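Local coordinates for nucleocapsid (Crimean-congo hemorrhagic fever virus, PDB 4AKL), which probably binds single- and double-stranded RNA to package the viral genome, and probably also cuts double-stranded DNA without sequence preference, at residues P41-F46 with A427-K432; R45-M50 with F434-T439. All coordinates share one frame; numbering follows the deposited sequence. Where two conformers were deposited one is given.

How the contacts relate
Coming from the N terminus, the chain first meets contact 1 in segment 41-46, the lead-in to helix 45-52 and its first residues, and runs straight on into contact 2 at 45-50; Arg45 and Phe46 belong to both. More than 380 residues later, helix 425-440 supplies both partners in the same order, 427-432 and then 434-439. The two long loops therefore cross, as expected for two stretches running side by side in the same direction. The centres of contacts 1 and 2 are about 9 Å apart, and they touch, for example where Leu43 O packs on Ile436 CD1 at 3.8 Å. Together they tie helix 45-52 and its lead-in to helix 425-440, an N-terminal part of the fold to a late one.

Contact 1 of 2, residues P41-F46 with A427-K432; sequences PNLDRF and ARTIVK
An Asx turn lies among the residues leading into helix 45-52, and these residues are laid along helix 425-440 so that Leu43 and Asp44 meet Lys432 while Pro41 faces Thr429. The turn is made by Asn42 OD1, which accepts from Asp44 N at 3.1 Å in the plane of its amide carbonyl, with an N-H...O angle of 157°. Just after it, Phe46 N bonds to Leu43 O, and Leu43 CA lies at the edge of the Phe46 ring.

Leu43 carries the apolar part. With CG turned anti to the carbonyl carbon (chi1 -50°), the side chain sends CD1 toward the methyl CG2 of Thr429, 4.3 Å away. Lower on the same side chain, CB rests on Lys432 CG at 4.0 Å. Leu433 and Ile436 continue this surface along the same helix, and Glu69 of helix 56-71 also touches the leucine.

Lys432 uses its stem for Leu43 and its end for Asp44. The chain bends at chi2 (70°) and again at chi4, which carries NZ round toward the carboxylate. Asp44 OD1 and Lys432 NZ are 2.7 Å apart, a salt bridge whose hydrogen bond is weak; OD1 is also crowded against its neighbour in the model, leaving its exact position doubtful.

At the Pro41 end one water joins the segments, donating to Pro41 O at 2.8 Å and to Thr429 OG1 at 2.9 Å. The same hydroxyl gives its own proton to Pro425 O, a turn earlier in the helix. Thus OG1 is used as donor and acceptor at once, and the segment is held by mixed means: solvent at one end, leucine in the middle, and probably a charge pair at the Asp44 end, whose geometry is uncertain.

Contact 2 of 2, residues R45-M50 with F434-T439; sequences RFVFQM and FEIQKT
The Phe46 ring has Arg45 CG over one face, 4.1 Å above its plane and displaced toward the rim, while the CB at the base of the Phe46 side chain touches Ile436 CD1 of the other helix at 3.7 Å. Phe46 CZ in turn lies 3.4 Å above one face of the Arg45 guanidinium, again off-centre, and Glu69 of helix 56-71 makes a salt bridge with NH2 of that group. The Phe46 side chain also touches Ser65, Ala66 and Glu69 of helix 56-71.

The longer branch of Ile436 meets two residues, CD1 on Phe46 and CG1 on Val47 CG2, where the isoleucine and valine side chains cross obliquely; the CG2 methyl receives Met50 CE at 3.8 Å. Here the helical segments 45-50 and 434-439 run almost parallel, 5° apart, their axes approaching to 9.0 Å, and Val47, Met50, Ile436 and Thr439 pack between them.

Met50 leaves its backbone with CG anti to N (chi1 -166°), then bends at chi2 and chi3, so that it crosses Ile436 at about a right angle. Its CG lies 3.6 Å from Ile436 O and also packs on the methyl CG2 of Thr439. Val47 CG1 reaches the same threonine at OG1. That hydroxyl is committed within its own helix: it donates to Glu435 O at 2.9 Å from above the carbonyl plane, while Thr439 N reaches the oxygen from the opposite face.

Contact 1 of 2, residues P41-F46 with A427-K432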
ATOM      1  N   PRO A  41     -18.193  15.671  -9.819  1.00 48.73           N
ATOM      2  CA  PRO A  41     -17.597  16.972  -9.740  1.00 48.10           C
ATOM      3  C   PRO A  41     -17.074  17.433 -11.107  1.00 48.31           C
ATOM      4  O   PRO A  41     -16.537  16.645 -11.881  1.00 47.56           O
ATOM      5  CB  PRO A  41     -16.438  16.778  -8.750  1.00 46.89           C
ATOM      6  CG  PRO A  41     -16.579  15.418  -8.197  1.00 46.31           C
ATOM      7  CD  PRO A  41     -17.348  14.653  -9.167  1.00 47.71           C
ATOM      8  N   ASN A  42     -17.259  18.710 -11.386  1.00 48.85           N
ATOM      9  CA  ASN A  42     -16.846  19.302 -12.631  1.00 49.00           C
ATOM     10  C   ASN A  42     -15.635  20.144 -12.305  1.00 47.08           C
ATOM     11  O   ASN A  42     -15.746  21.160 -11.601  1.00 46.61           O
ATOM     12  CB  ASN A  42     -17.953  20.153 -13.223  1.00 51.09           C
ATOM     13  CG  ASN A  42     -17.663  20.573 -14.675  1.00 53.14           C
ATOM     14  OD1 ASN A  42     -16.514  20.726 -15.086  1.00 52.31           O
ATOM     15  ND2 ASN A  42     -18.717  20.747 -15.447  1.00 56.38           N
ATOM     16  N   LEU A  43     -14.487  19.718 -12.818  1.00 45.05           N
ATOM     17  CA  LEU A  43     -13.236  20.370 -12.512  1.00 43.44           C
ATOM     18  C   LEU A  43     -12.710  21.198 -13.688  1.00 44.16           C
ATOM     19  O   LEU A  43     -11.607  21.722 -13.623  1.00 43.55           O
ATOM     20  CB  LEU A  43     -12.205  19.316 -12.075  1.00 41.41           C
ATOM     21  CG  LEU A  43     -12.597  18.285 -10.987  1.00 40.51           C
ATOM     22  CD1 LEU A  43     -11.417  17.363 -10.637  1.00 38.48           C
ATOM     23  CD2 LEU A  43     -13.100  18.951  -9.729  1.00 39.90           C
ATOM     24  N   ASP A  44     -13.508  21.322 -14.745  1.00 45.86           N
ATOM     25  CA  ASP A  44     -13.138  22.017 -15.995  1.00 47.37           C
ATOM     26  C   ASP A  44     -12.511  23.345 -15.738  1.00 47.34           C
ATOM     27  O   ASP A  44     -11.418  23.622 -16.226  1.00 47.54           O
ATOM     28  CB  ASP A  44     -14.376  22.256 -16.911  1.00 49.54           C
ATOM     29  CG  ASP A  44     -14.801  21.009 -17.708  1.00 51.35           C
ATOM     30  OD1 ASP A  44     -14.062  20.020 -17.723  1.00 51.60           O
ATOM     31  OD2 ASP A  44     -15.892  21.018 -18.340  1.00 54.50           O
ATOM     32  N   ARG A  45     -13.193  24.173 -14.953  1.00 47.33           N
ATOM     33  CA  ARG A  45     -12.728  25.524 -14.717  1.00 47.65           C
ATOM     34  C   ARG A  45     -11.306  25.594 -14.165  1.00 45.57           C
ATOM     35  O   ARG A  45     -10.622  26.577 -14.388  1.00 45.57           O
ATOM     36  CB  ARG A  45     -13.682  26.282 -13.788  1.00 48.47           C
ATOM     37  CG  ARG A  45     -13.569  25.916 -12.281  1.00 47.52           C
ATOM     38  CD  ARG A  45     -14.751  26.582 -11.555  1.00 50.00           C
ATOM     39  NE  ARG A  45     -14.766  26.343 -10.117  1.00 48.98           N
ATOM     40  CZ  ARG A  45     -15.287  25.278  -9.516  1.00 50.12           C
ATOM     41  NH1 ARG A  45     -15.848  24.282 -10.201  1.00 51.35           N
ATOM     42  NH2 ARG A  45     -15.228  25.187  -8.197  1.00 51.00           N
ATOM     43  N   PHE A  46     -10.858  24.563 -13.461  1.00 43.31           N
ATOM     44  CA  PHE A  46      -9.510  24.600 -12.886  1.00 41.88           C
ATOM     45  C   PHE A  46      -8.407  24.472 -13.947  1.00 41.58           C
ATOM     46  O   PHE A  46      -7.251  24.823 -13.678  1.00 40.58           O
ATOM     47  CB  PHE A  46      -9.327  23.550 -11.805  1.00 40.50           C
ATOM     48  CG  PHE A  46     -10.269  23.718 -10.615  1.00 41.60           C
ATOM     49  CD1 PHE A  46     -10.007  24.670  -9.631  1.00 42.74           C
ATOM     50  CD2 PHE A  46     -11.390  22.916 -10.481  1.00 42.10           C
ATOM     51  CE1 PHE A  46     -10.877  24.846  -8.546  1.00 43.19           C
ATOM     52  CE2 PHE A  46     -12.256  23.072  -9.399  1.00 43.21           C
ATOM     53  CZ  PHE A  46     -11.998  24.044  -8.422  1.00 43.90           C
ATOM     54  N   ALA A 427     -12.692   7.334 -13.169  1.00 40.28           N
ATOM     55  CA  ALA A 427     -11.641   7.580 -14.147  1.00 40.50           C
ATOM     56  C   ALA A 427     -11.742   9.023 -14.682  1.00 40.97           C
ATOM     57  O   ALA A 427     -10.738   9.716 -14.814  1.00 40.48           O
ATOM     58  CB  ALA A 427     -11.699   6.563 -15.252  1.00 41.87           C
ATOM     59  N   ARG A 428     -12.939   9.507 -14.956  1.00 42.04           N
ATOM     60  CA  ARG A 428     -13.024  10.882 -15.443  1.00 42.82           C
ATOM     61  C   ARG A 428     -12.326  11.858 -14.488  1.00 40.93           C
ATOM     62  O   ARG A 428     -11.613  12.749 -14.941  1.00 41.16           O
ATOM     63  CB  ARG A 428     -14.452  11.305 -15.685  1.00 44.17           C
ATOM     64  CG  ARG A 428     -15.023  10.661 -16.931  1.00 48.02           C
ATOM     65  CD  ARG A 428     -16.411  11.133 -17.216  1.00 52.44           C
ATOM     66  NE  ARG A 428     -17.429  10.321 -16.527  1.00 56.75           N
ATOM     67  CZ  ARG A 428     -18.377  10.764 -15.674  1.00 57.95           C
ATOM     68  NH1 ARG A 428     -18.511  12.050 -15.331  1.00 58.27           N
ATOM     69  NH2 ARG A 428     -19.211   9.892 -15.157  1.00 59.21           N
ATOM     70  N   THR A 429     -12.523  11.658 -13.195  1.00 39.46           N
ATOM     71  CA  THR A 429     -12.040  12.568 -12.186  1.00 38.08           C
ATOM     72  C   THR A 429     -10.512  12.462 -11.981  1.00 36.87           C
ATOM     73  O   THR A 429      -9.842  13.490 -11.766  1.00 37.41           O
ATOM     74  CB  THR A 429     -12.773  12.294 -10.879  1.00 37.93           C
ATOM     75  OG1 THR A 429     -14.183  12.364 -11.113  1.00 38.32           O
ATOM     76  CG2 THR A 429     -12.334  13.281  -9.744  1.00 36.36           C
ATOM     77  N   ILE A 430      -9.971  11.238 -12.024  1.00 36.02           N
ATOM     78  CA  ILE A 430      -8.525  10.995 -11.995  1.00 34.99           C
ATOM     79  C   ILE A 430      -7.821  11.722 -13.137  1.00 35.40           C
ATOM     80  O   ILE A 430      -6.834  12.380 -12.934  1.00 34.44           O
ATOM     81  CB  ILE A 430      -8.207   9.482 -12.085  1.00 35.18           C
ATOM     82  CG1 ILE A 430      -8.545   8.774 -10.758  1.00 34.69           C
ATOM     83  CG2 ILE A 430      -6.731   9.232 -12.399  1.00 34.52           C
ATOM     84  CD1 ILE A 430      -8.460   7.226 -10.747  1.00 33.20           C
ATOM     85  N   VAL A 431      -8.368  11.577 -14.341  1.00 36.88           N
ATOM     86  CA  VAL A 431      -7.843  12.175 -15.578  1.00 37.61           C
ATOM     87  C   VAL A 431      -7.860  13.709 -15.527  1.00 37.73           C
ATOM     88  O   VAL A 431      -6.878  14.385 -15.932  1.00 37.36           O
ATOM     89  CB  VAL A 431      -8.672  11.661 -16.823  1.00 39.52           C
ATOM     90  CG1 VAL A 431      -8.525  12.551 -17.988  1.00 40.35           C
ATOM     91  CG2 VAL A 431      -8.275  10.247 -17.156  1.00 39.13           C
ATOM     92  N   LYS A 432      -8.969  14.256 -15.041  1.00 38.01           N
ATOM     93  CA  LYS A 432      -9.107  15.678 -14.970  1.00 38.65           C
ATOM     94  C   LYS A 432      -8.078  16.209 -13.974  1.00 37.13           C
ATOM     95  O   LYS A 432      -7.502  17.267 -14.234  1.00 37.57           O
ATOM     96  CB  LYS A 432     -10.529  16.138 -14.636  1.00 39.33           C
ATOM     97  CG  LYS A 432     -10.912  17.462 -15.351  1.00 43.70           C
ATOM     98  CD  LYS A 432     -11.078  17.192 -16.888  1.00 47.08           C
ATOM     99  CE  LYS A 432     -12.043  18.062 -17.594  1.00 51.12           C
ATOM    100  NZ  LYS A 432     -11.518  19.355 -18.086  1.00 52.26           N
TER
HETATM  101  O   HOH W   1     -14.514  14.813 -12.582  1.00 48.02           O

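Contact 2 of 2, residues R45-M50 with F434-T439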
ATOM      1  N   ARG A  45     -13.193  24.173 -14.953  1.00 47.33           N
ATOM      2  CA  ARG A  45     -12.728  25.524 -14.717  1.00 47.65           C
ATOM      3  C   ARG A  45     -11.306  25.594 -14.165  1.00 45.57           C
ATOM      4  O   ARG A  45     -10.622  26.577 -14.388  1.00 45.57           O
ATOM      5  CB  ARG A  45     -13.682  26.282 -13.788  1.00 48.47           C
ATOM      6  CG  ARG A  45     -13.569  25.916 -12.281  1.00 47.52           C
ATOM      7  CD  ARG A  45     -14.751  26.582 -11.555  1.00 50.00           C
ATOM      8  NE  ARG A  45     -14.766  26.343 -10.117  1.00 48.98           N
ATOM      9  CZ  ARG A  45     -15.287  25.278  -9.516  1.00 50.12           C
ATOM     10  NH1 ARG A  45     -15.848  24.282 -10.201  1.00 51.35           N
ATOM     11  NH2 ARG A  45     -15.228  25.187  -8.197  1.00 51.00           N
ATOM     12  N   PHE A  46     -10.858  24.563 -13.461  1.00 43.31           N
ATOM     13  CA  PHE A  46      -9.510  24.600 -12.886  1.00 41.88           C
ATOM     14  C   PHE A  46      -8.407  24.472 -13.947  1.00 41.58           C
ATOM     15  O   PHE A  46      -7.251  24.823 -13.678  1.00 40.58           O
ATOM     16  CB  PHE A  46      -9.327  23.550 -11.805  1.00 40.50           C
ATOM     17  CG  PHE A  46     -10.269  23.718 -10.615  1.00 41.60           C
ATOM     18  CD1 PHE A  46     -10.007  24.670  -9.631  1.00 42.74           C
ATOM     19  CD2 PHE A  46     -11.390  22.916 -10.481  1.00 42.10           C
ATOM     20  CE1 PHE A  46     -10.877  24.846  -8.546  1.00 43.19           C
ATOM     21  CE2 PHE A  46     -12.256  23.072  -9.399  1.00 43.21           C
ATOM     22  CZ  PHE A  46     -11.998  24.044  -8.422  1.00 43.90           C
ATOM     23  N   VAL A  47      -8.729  23.984 -15.147  1.00 42.07           N
ATOM     24  CA  VAL A  47      -7.710  23.927 -16.194  1.00 42.32           C
ATOM     25  C   VAL A  47      -7.381  25.371 -16.684  1.00 44.11           C
ATOM     26  O   VAL A  47      -6.204  25.728 -16.837  1.00 43.49           O
ATOM     27  CB  VAL A  47      -8.107  23.027 -17.371  1.00 43.57           C
ATOM     28  CG1 VAL A  47      -7.107  23.205 -18.544  1.00 44.00           C
ATOM     29  CG2 VAL A  47      -8.221  21.518 -16.916  1.00 41.04           C
ATOM     30  N   PHE A  48      -8.427  26.168 -16.896  1.00 45.38           N
ATOM     31  CA  PHE A  48      -8.288  27.510 -17.416  1.00 47.64           C
ATOM     32  C   PHE A  48      -7.634  28.410 -16.389  1.00 46.74           C
ATOM     33  O   PHE A  48      -6.814  29.213 -16.747  1.00 46.97           O
ATOM     34  CB  PHE A  48      -9.645  28.100 -17.848  1.00 49.51           C
ATOM     35  CG  PHE A  48     -10.368  27.237 -18.800  1.00 52.79           C
ATOM     36  CD1 PHE A  48      -9.777  26.882 -19.997  1.00 54.80           C
ATOM     37  CD2 PHE A  48     -11.640  26.730 -18.488  1.00 54.96           C
ATOM     38  CE1 PHE A  48     -10.436  26.058 -20.890  1.00 57.58           C
ATOM     39  CE2 PHE A  48     -12.310  25.902 -19.371  1.00 56.89           C
ATOM     40  CZ  PHE A  48     -11.709  25.559 -20.584  1.00 58.11           C
ATOM     41  N   GLN A  49      -8.020  28.256 -15.123  1.00 45.47           N
ATOM     42  CA  GLN A  49      -7.372  28.969 -14.028  1.00 45.01           C
ATOM     43  C   GLN A  49      -5.887  28.647 -13.995  1.00 43.89           C
ATOM     44  O   GLN A  49      -5.040  29.557 -13.916  1.00 43.55           O
ATOM     45  CB  GLN A  49      -7.977  28.612 -12.670  1.00 44.00           C
ATOM     46  CG  GLN A  49      -9.425  29.109 -12.408  1.00 45.61           C
ATOM     47  CD  GLN A  49      -9.892  28.699 -11.013  1.00 45.44           C
ATOM     48  OE1 GLN A  49      -9.065  28.460 -10.103  1.00 46.15           O
ATOM     49  NE2 GLN A  49     -11.182  28.585 -10.838  1.00 46.29           N
ATOM     50  N   MET A  50      -5.583  27.352 -14.071  1.00 42.66           N
ATOM     51  CA  MET A  50      -4.203  26.876 -14.044  1.00 42.08           C
ATOM     52  C   MET A  50      -3.421  27.505 -15.170  1.00 43.75           C
ATOM     53  O   MET A  50      -2.349  28.046 -14.932  1.00 43.92           O
ATOM     54  CB  MET A  50      -4.121  25.329 -14.121  1.00 41.23           C
ATOM     55  CG  MET A  50      -2.789  24.763 -13.775  1.00 40.70           C
ATOM     56  SD  MET A  50      -2.215  25.187 -12.067  1.00 40.25           S
ATOM     57  CE  MET A  50      -2.917  23.857 -11.149  1.00 37.63           C
ATOM     58  N   PHE A 434      -5.085  14.844 -13.358  1.00 35.27           N
ATOM     59  CA  PHE A 434      -3.851  14.722 -14.074  1.00 35.79           C
ATOM     60  C   PHE A 434      -3.680  15.913 -15.049  1.00 37.11           C
ATOM     61  O   PHE A 434      -2.658  16.525 -15.048  1.00 37.45           O
ATOM     62  CB  PHE A 434      -3.800  13.386 -14.844  1.00 36.08           C
ATOM     63  CG  PHE A 434      -2.551  13.210 -15.687  1.00 37.01           C
ATOM     64  CD1 PHE A 434      -1.346  12.821 -15.103  1.00 37.26           C
ATOM     65  CD2 PHE A 434      -2.579  13.405 -17.044  1.00 38.06           C
ATOM     66  CE1 PHE A 434      -0.213  12.642 -15.894  1.00 37.54           C
ATOM     67  CE2 PHE A 434      -1.424  13.220 -17.834  1.00 39.30           C
ATOM     68  CZ  PHE A 434      -0.266  12.851 -17.251  1.00 38.80           C
ATOM     69  N   GLU A 435      -4.704  16.220 -15.836  1.00 38.28           N
ATOM     70  CA  GLU A 435      -4.638  17.274 -16.825  1.00 40.09           C
ATOM     71  C   GLU A 435      -4.373  18.586 -16.119  1.00 39.96           C
ATOM     72  O   GLU A 435      -3.538  19.380 -16.545  1.00 39.83           O
ATOM     73  CB  GLU A 435      -5.897  17.298 -17.701  1.00 41.48           C
ATOM     74  CG  GLU A 435      -5.987  16.023 -18.638  1.00 44.50           C
ATOM     75  CD  GLU A 435      -7.354  15.819 -19.318  1.00 48.76           C
ATOM     76  OE1 GLU A 435      -8.408  16.229 -18.756  1.00 49.83           O
ATOM     77  OE2 GLU A 435      -7.378  15.242 -20.430  1.00 51.44           O
ATOM     78  N   ILE A 436      -5.053  18.793 -15.000  1.00 39.59           N
ATOM     79  CA  ILE A 436      -4.831  19.987 -14.190  1.00 39.72           C
ATOM     80  C   ILE A 436      -3.376  20.057 -13.670  1.00 39.76           C
ATOM     81  O   ILE A 436      -2.724  21.134 -13.797  1.00 40.15           O
ATOM     82  CB  ILE A 436      -5.840  20.085 -13.050  1.00 38.98           C
ATOM     83  CG1 ILE A 436      -7.239  20.316 -13.592  1.00 39.95           C
ATOM     84  CG2 ILE A 436      -5.498  21.221 -12.087  1.00 39.31           C
ATOM     85  CD1 ILE A 436      -8.296  20.069 -12.565  1.00 39.01           C
ATOM     86  N   GLN A 437      -2.854  18.962 -13.100  1.00 39.25           N
ATOM     87  CA  GLN A 437      -1.434  18.929 -12.644  0.70 39.23           C
ATOM     88  C   GLN A 437      -0.511  19.249 -13.811  1.00 40.73           C
ATOM     89  O   GLN A 437       0.495  20.002 -13.647  1.00 40.58           O
ATOM     90  CB  GLN A 437      -0.937  17.575 -12.061  0.70 38.67           C
ATOM     91  CG  GLN A 437      -1.760  16.909 -10.950  0.70 38.03           C
ATOM     92  CD  GLN A 437      -1.158  15.569 -10.381  0.70 38.89           C
ATOM     93  OE1 GLN A 437      -1.902  14.611  -9.913  0.70 32.62           O
ATOM     94  NE2 GLN A 437       0.186  15.516 -10.379  0.70 38.90           N
ATOM     95  N   LYS A 438      -0.821  18.685 -14.969  1.00 41.69           N
ATOM     96  CA  LYS A 438       0.030  18.807 -16.128  1.00 43.72           C
ATOM     97  C   LYS A 438       0.086  20.226 -16.689  1.00 45.12           C
ATOM     98  O   LYS A 438       1.138  20.653 -17.171  1.00 46.33           O
ATOM     99  CB  LYS A 438      -0.458  17.845 -17.217  1.00 44.45           C
ATOM    100  CG  LYS A 438       0.478  17.688 -18.362  1.00 46.51           C
ATOM    101  CD  LYS A 438       0.185  16.385 -19.202  1.00 47.61           C
ATOM    102  CE  LYS A 438      -0.660  16.574 -20.446  1.00 49.13           C
ATOM    103  NZ  LYS A 438       0.100  16.223 -21.719  1.00 50.61           N
ATOM    104  N   THR A 439      -1.043  20.932 -16.646  1.00 45.81           N
ATOM    105  CA  THR A 439      -1.139  22.314 -17.116  1.00 47.78           C
ATOM    106  C   THR A 439      -0.187  23.222 -16.338  1.00 48.86           C
ATOM    107  O   THR A 439       0.489  24.075 -16.917  1.00 51.04           O
ATOM    108  CB  THR A 439      -2.579  22.851 -16.952  1.00 47.84           C
ATOM    109  OG1 THR A 439      -3.471  22.061 -17.716  1.00 46.90           O
ATOM    110  CG2 THR A 439      -2.691  24.254 -17.402  1.00 48.07           C
TER